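Local coordinates for protein putative phosphatase (Bacteroides thetaiotaomicron, PDB 3KYA) that is possibly a phosphatase, its function unproven, binds zinc ions and carries an immunoglobulin-like IPT/TIG domain near its N-terminus, at residues 19-30 with 93-104. Residues are numbered along the deposited sequence; the frame is centred on the assembly and turned at random.
Sequences AISDFTPKEGGA and TTASTTFSYEKK. With ZN (zinc ion), chain B; EDO (1,2-ethanediol), chain I.
K26 and G28 bond to S100 and E102 where the short strands 27-28 and 100-101 run as parallel neighbours. S100 N donates to K26 O, the N-H pointing almost straight at it (168°); G28 N gives to S100 O at 3.1 Å, and E102 N reaches G28 O at 2.8 Å from above the carbonyl plane. Beyond this ladder the extended side chain of K104 brings NZ onto a lone pair of A30 O, 2.8 Å away.

Aromatic packing adjoins the ladder. With CG anti to the backbone N (chi1 177°), the F99 ring lies against the backbone of P25-G28, where CZ comes within 3.2 Å of G28 N. P25 O lies in the plane of this ring at its edge, buried without a polar partner in the model. F23 meets F99 obliquely, CE1 to CD1 4.1 Å, while T98 O lies at the F23 ring edge, 3.8 Å from CZ. I20 sets CG2 against A95 CB at 3.8 Å and CG1 against T93 CG2; it also touches I80 and I82 of strand 80-84.

Waters fill in where the backbones part: one joins I20 O to S96 N, a second I20 N to T93 OG1, a third K26 O and T98 O.

On the outward side, D22 OD1 accepts from F23 N and forms a salt bridge with K26 NZ, both on one face of the carboxylate; OD2 binds a zinc ion at 2.2 Å.

The end of the first strand, 27-28, thus pairs in parallel with the last strand, 100-101, the outermost within the chain, while at 19-20 side-chain packing by I20 and bridging waters link it to 93-96, as part of the immunoglobulin-like beta sandwich of IPT/TIG domains.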
loop_
_atom_site.group_PDB
_atom_site.type_symbol
_atom_site.label_atom_id
_atom_site.label_comp_id
_atom_site.label_asym_id
_atom_site.label_seq_id
_atom_site.Cartn_x
_atom_site.Cartn_y
_atom_site.Cartn_z
ATOM N N ALA A 19 -6.425 -34.915 -19.127
ATOM C CA ALA A 19 -5.033 -34.673 -18.781
ATOM C C ALA A 19 -4.811 -33.246 -18.318
ATOM O O ALA A 19 -5.484 -32.340 -18.784
ATOM C CB ALA A 19 -4.130 -34.978 -19.993
ATOM N N ILE A 20 -3.888 -33.076 -17.369
ATOM C CA ILE A 20 -3.410 -31.774 -16.930
ATOM C C ILE A 20 -1.928 -31.727 -17.307
ATOM O O ILE A 20 -1.153 -32.563 -16.841
ATOM C CB ILE A 20 -3.561 -31.570 -15.422
ATOM C CG1 ILE A 20 -5.053 -31.500 -15.064
ATOM C CG2 ILE A 20 -2.807 -30.311 -14.985
ATOM C CD1 ILE A 20 -5.323 -31.422 -13.563
ATOM N N SER A 21 -1.541 -30.754 -18.132
ATOM C CA SER A 21 -0.155 -30.643 -18.601
ATOM C C SER A 21 0.665 -29.566 -17.903
ATOM O O SER A 21 1.891 -29.653 -17.867
ATOM C CB SER A 21 -0.151 -30.343 -20.102
ATOM O OG SER A 21 -0.850 -29.136 -20.349
ATOM N N ASP A 22 0.001 -28.557 -17.338
ATOM C CA ASP A 22 0.700 -27.424 -16.772
ATOM C C ASP A 22 -0.307 -26.550 -16.035
ATOM O O ASP A 22 -1.508 -26.711 -16.193
ATOM C CB ASP A 22 1.328 -26.614 -17.924
ATOM C CG ASP A 22 2.461 -25.701 -17.487
ATOM O OD1 ASP A 22 2.817 -25.648 -16.292
ATOM O OD2 ASP A 22 3.045 -25.049 -18.387
ATOM N N PHE A 23 0.199 -25.646 -15.216
ATOM C CA PHE A 23 -0.642 -24.667 -14.544
ATOM C C PHE A 23 0.196 -23.454 -14.201
ATOM O O PHE A 23 1.431 -23.545 -14.104
ATOM C CB PHE A 23 -1.357 -25.240 -13.297
ATOM C CG PHE A 23 -0.443 -25.916 -12.310
ATOM C CD1 PHE A 23 0.186 -25.195 -11.316
ATOM C CD2 PHE A 23 -0.232 -27.283 -12.372
ATOM C CE1 PHE A 23 1.052 -25.819 -10.413
ATOM C CE2 PHE A 23 0.623 -27.922 -11.475
ATOM C CZ PHE A 23 1.260 -27.186 -10.482
ATOM N N THR A 24 -0.476 -22.316 -14.043
ATOM C CA THR A 24 0.184 -21.073 -13.707
ATOM C C THR A 24 -0.755 -20.154 -12.907
ATOM O O THR A 24 -1.942 -20.051 -13.233
ATOM C CB THR A 24 0.701 -20.366 -14.974
ATOM O OG1 THR A 24 1.498 -19.248 -14.593
ATOM C CG2 THR A 24 -0.437 -19.902 -15.870
ATOM N N PRO A 25 -0.237 -19.512 -11.844
ATOM C CA PRO A 25 1.146 -19.596 -11.336
ATOM C C PRO A 25 1.456 -20.934 -10.656
ATOM O O PRO A 25 0.549 -21.716 -10.383
ATOM C CB PRO A 25 1.214 -18.451 -10.325
ATOM C CG PRO A 25 -0.186 -18.333 -9.802
ATOM C CD PRO A 25 -1.076 -18.641 -11.001
ATOM N N LYS A 26 2.736 -21.193 -10.394
ATOM C CA LYS A 26 3.173 -22.437 -9.756
ATOM C C LYS A 26 3.028 -22.379 -8.237
ATOM O O LYS A 26 3.029 -23.409 -7.558
ATOM C CB LYS A 26 4.638 -22.735 -10.122
ATOM C CG LYS A 26 4.895 -22.933 -11.629
ATOM C CD LYS A 26 4.112 -24.121 -12.190
ATOM C CE LYS A 26 4.500 -24.453 -13.641
ATOM N NZ LYS A 26 4.021 -23.446 -14.652
ATOM N N GLU A 27 2.926 -21.166 -7.715
ATOM C CA GLU A 27 2.786 -20.921 -6.293
ATOM C C GLU A 27 1.797 -19.782 -6.084
ATOM O O GLU A 27 1.611 -18.934 -6.958
ATOM C CB GLU A 27 4.139 -20.553 -5.661
ATOM C CG GLU A 27 4.806 -19.312 -6.268
ATOM C CD GLU A 27 5.431 -19.555 -7.649
ATOM O OE1 GLU A 27 6.360 -20.397 -7.759
ATOM O OE2 GLU A 27 5.032 -18.874 -8.628
ATOM N N GLY A 28 1.186 -19.748 -4.911
ATOM C CA GLY A 28 0.224 -18.706 -4.577
ATOM C C GLY A 28 -0.580 -19.069 -3.343
ATOM O O GLY A 28 -0.438 -20.172 -2.809
ATOM N N GLY A 29 -1.411 -18.125 -2.901
ATOM C CA GLY A 29 -2.243 -18.283 -1.703
ATOM C C GLY A 29 -3.726 -18.390 -2.023
ATOM O O GLY A 29 -4.127 -18.348 -3.185
ATOM N N ALA A 30 -4.536 -18.556 -0.985
ATOM C CA ALA A 30 -5.987 -18.630 -1.140
ATOM C C ALA A 30 -6.501 -17.419 -1.906
ATOM O O ALA A 30 -5.981 -16.329 -1.754
ATOM C CB ALA A 30 -6.654 -18.712 0.225
ATOM N N THR A 93 -8.589 -37.050 -13.247
ATOM C CA THR A 93 -7.139 -37.096 -13.339
ATOM C C THR A 93 -6.568 -36.225 -12.240
ATOM O O THR A 93 -7.261 -35.363 -11.701
ATOM C CB THR A 93 -6.601 -36.618 -14.706
ATOM O OG1 THR A 93 -5.213 -36.978 -14.829
ATOM C CG2 THR A 93 -6.756 -35.111 -14.869
ATOM N N THR A 94 -5.307 -36.467 -11.900
ATOM C CA THR A 94 -4.615 -35.680 -10.886
ATOM C C THR A 94 -3.320 -35.189 -11.504
ATOM O O THR A 94 -2.610 -35.974 -12.147
ATOM C CB THR A 94 -4.316 -36.508 -9.625
ATOM O OG1 THR A 94 -5.549 -36.951 -9.050
ATOM C CG2 THR A 94 -3.559 -35.686 -8.579
ATOM N N ALA A 95 -3.018 -33.903 -11.332
ATOM C CA ALA A 95 -1.806 -33.331 -11.902
ATOM C C ALA A 95 -0.594 -34.031 -11.279
ATOM O O ALA A 95 -0.608 -34.373 -10.091
ATOM C CB ALA A 95 -1.745 -31.847 -11.679
ATOM N N SER A 96 0.442 -34.244 -12.083
ATOM C CA SER A 96 1.630 -34.960 -11.607
ATOM C C SER A 96 2.461 -34.124 -10.625
ATOM O O SER A 96 3.118 -34.698 -9.749
ATOM C CB SER A 96 2.481 -35.478 -12.789
ATOM O OG SER A 96 3.058 -34.422 -13.533
ATOM N N THR A 97 2.422 -32.793 -10.767
ATOM C CA THR A 97 3.131 -31.888 -9.866
ATOM C C THR A 97 2.121 -31.154 -8.985
ATOM O O THR A 97 0.968 -30.980 -9.357
ATOM C CB THR A 97 3.980 -30.856 -10.624
ATOM O OG1 THR A 97 3.141 -30.069 -11.480
ATOM C CG2 THR A 97 5.048 -31.552 -11.459
ATOM N N THR A 98 2.559 -30.748 -7.804
ATOM C CA THR A 98 1.684 -30.051 -6.865
ATOM C C THR A 98 1.847 -28.541 -6.937
ATOM O O THR A 98 2.926 -28.034 -7.222
ATOM C CB THR A 98 1.940 -30.508 -5.413
ATOM O OG1 THR A 98 3.321 -30.325 -5.081
ATOM C CG2 THR A 98 1.581 -31.968 -5.242
ATOM N N PHE A 99 0.741 -27.828 -6.711
ATOM C CA PHE A 99 0.747 -26.375 -6.602
ATOM C C PHE A 99 1.415 -26.031 -5.277
ATOM O O PHE A 99 1.210 -26.730 -4.299
ATOM C CB PHE A 99 -0.697 -25.858 -6.627
ATOM C CG PHE A 99 -0.834 -24.373 -6.438
ATOM C CD1 PHE A 99 -0.602 -23.495 -7.487
ATOM C CD2 PHE A 99 -1.273 -23.858 -5.235
ATOM C CE1 PHE A 99 -0.758 -22.129 -7.322
ATOM C CE2 PHE A 99 -1.433 -22.501 -5.061
ATOM C CZ PHE A 99 -1.169 -21.629 -6.110
ATOM N N SER A 100 2.219 -24.975 -5.236
ATOM C CA SER A 100 2.886 -24.600 -3.996
ATOM C C SER A 100 2.021 -23.579 -3.249
ATOM O O SER A 100 2.017 -22.385 -3.574
ATOM C CB SER A 100 4.288 -24.068 -4.266
ATOM O OG SER A 100 4.918 -23.784 -3.039
ATOM N N TYR A 101 1.271 -24.082 -2.268
ATOM C CA TYR A 101 0.343 -23.276 -1.473
ATOM C C TYR A 101 1.074 -22.405 -0.461
ATOM O O TYR A 101 1.824 -22.916 0.380
ATOM C CB TYR A 101 -0.667 -24.193 -0.770
ATOM C CG TYR A 101 -1.684 -23.454 0.076
ATOM C CD1 TYR A 101 -2.804 -22.856 -0.515
ATOM C CD2 TYR A 101 -1.529 -23.342 1.457
ATOM C CE1 TYR A 101 -3.733 -22.154 0.241
ATOM C CE2 TYR A 101 -2.474 -22.640 2.230
ATOM C CZ TYR A 101 -3.567 -22.050 1.613
ATOM O OH TYR A 101 -4.512 -21.362 2.367
ATOM N N GLU A 102 0.853 -21.094 -0.544
ATOM C CA GLU A 102 1.477 -20.136 0.356
ATOM C C GLU A 102 0.505 -19.851 1.512
ATOM O O GLU A 102 -0.584 -19.292 1.308
ATOM C CB GLU A 102 1.819 -18.842 -0.374
ATOM C CG GLU A 102 2.848 -19.012 -1.496
ATOM C CD GLU A 102 3.037 -17.746 -2.329
ATOM O OE1 GLU A 102 2.148 -16.857 -2.312
ATOM O OE2 GLU A 102 4.072 -17.658 -3.020
ATOM N N LYS A 103 0.920 -20.222 2.717
ATOM C CA LYS A 103 0.068 -20.081 3.892
ATOM C C LYS A 103 -0.123 -18.625 4.284
ATOM O O LYS A 103 0.778 -17.803 4.106
ATOM C CB LYS A 103 0.643 -20.872 5.070
ATOM C CG LYS A 103 0.695 -22.373 4.814
ATOM C CD LYS A 103 1.057 -23.161 6.067
ATOM C CE LYS A 103 2.497 -22.976 6.475
ATOM N NZ LYS A 103 3.430 -23.549 5.460
ATOM N N LYS A 104 -1.295 -18.327 4.840
ATOM C CA LYS A 104 -1.621 -16.982 5.308
ATOM C C LYS A 104 -2.001 -16.943 6.786
ATOM O O LYS A 104 -2.378 -17.952 7.380
ATOM C CB LYS A 104 -2.793 -16.410 4.492
ATOM C CG LYS A 104 -2.434 -16.027 3.067
ATOM C CD LYS A 104 -3.663 -15.563 2.278
ATOM C CE LYS A 104 -3.272 -15.090 0.887
ATOM N NZ LYS A 104 -4.484 -14.792 0.054
HETATM ZN ZN ZN B . 2.717 -25.489 -20.522
HETATM C C1 EDO I . -3.588 -16.817 -13.394
HETATM O O1 EDO I . -2.747 -17.287 -14.448
HETATM C C2 EDO I . -4.209 -15.493 -13.794
HETATM O O2 EDO I . -4.850 -15.592 -15.067
HETATM O O HOH W 1 0.427 -33.305 -14.878
HETATM O O HOH W 2 -3.052 -35.442 -15.865
HETATM O O HOH W 3 4.254 -25.881 -8.146
HETATM O O HOH W 4 -3.240 -18.867 1.603
#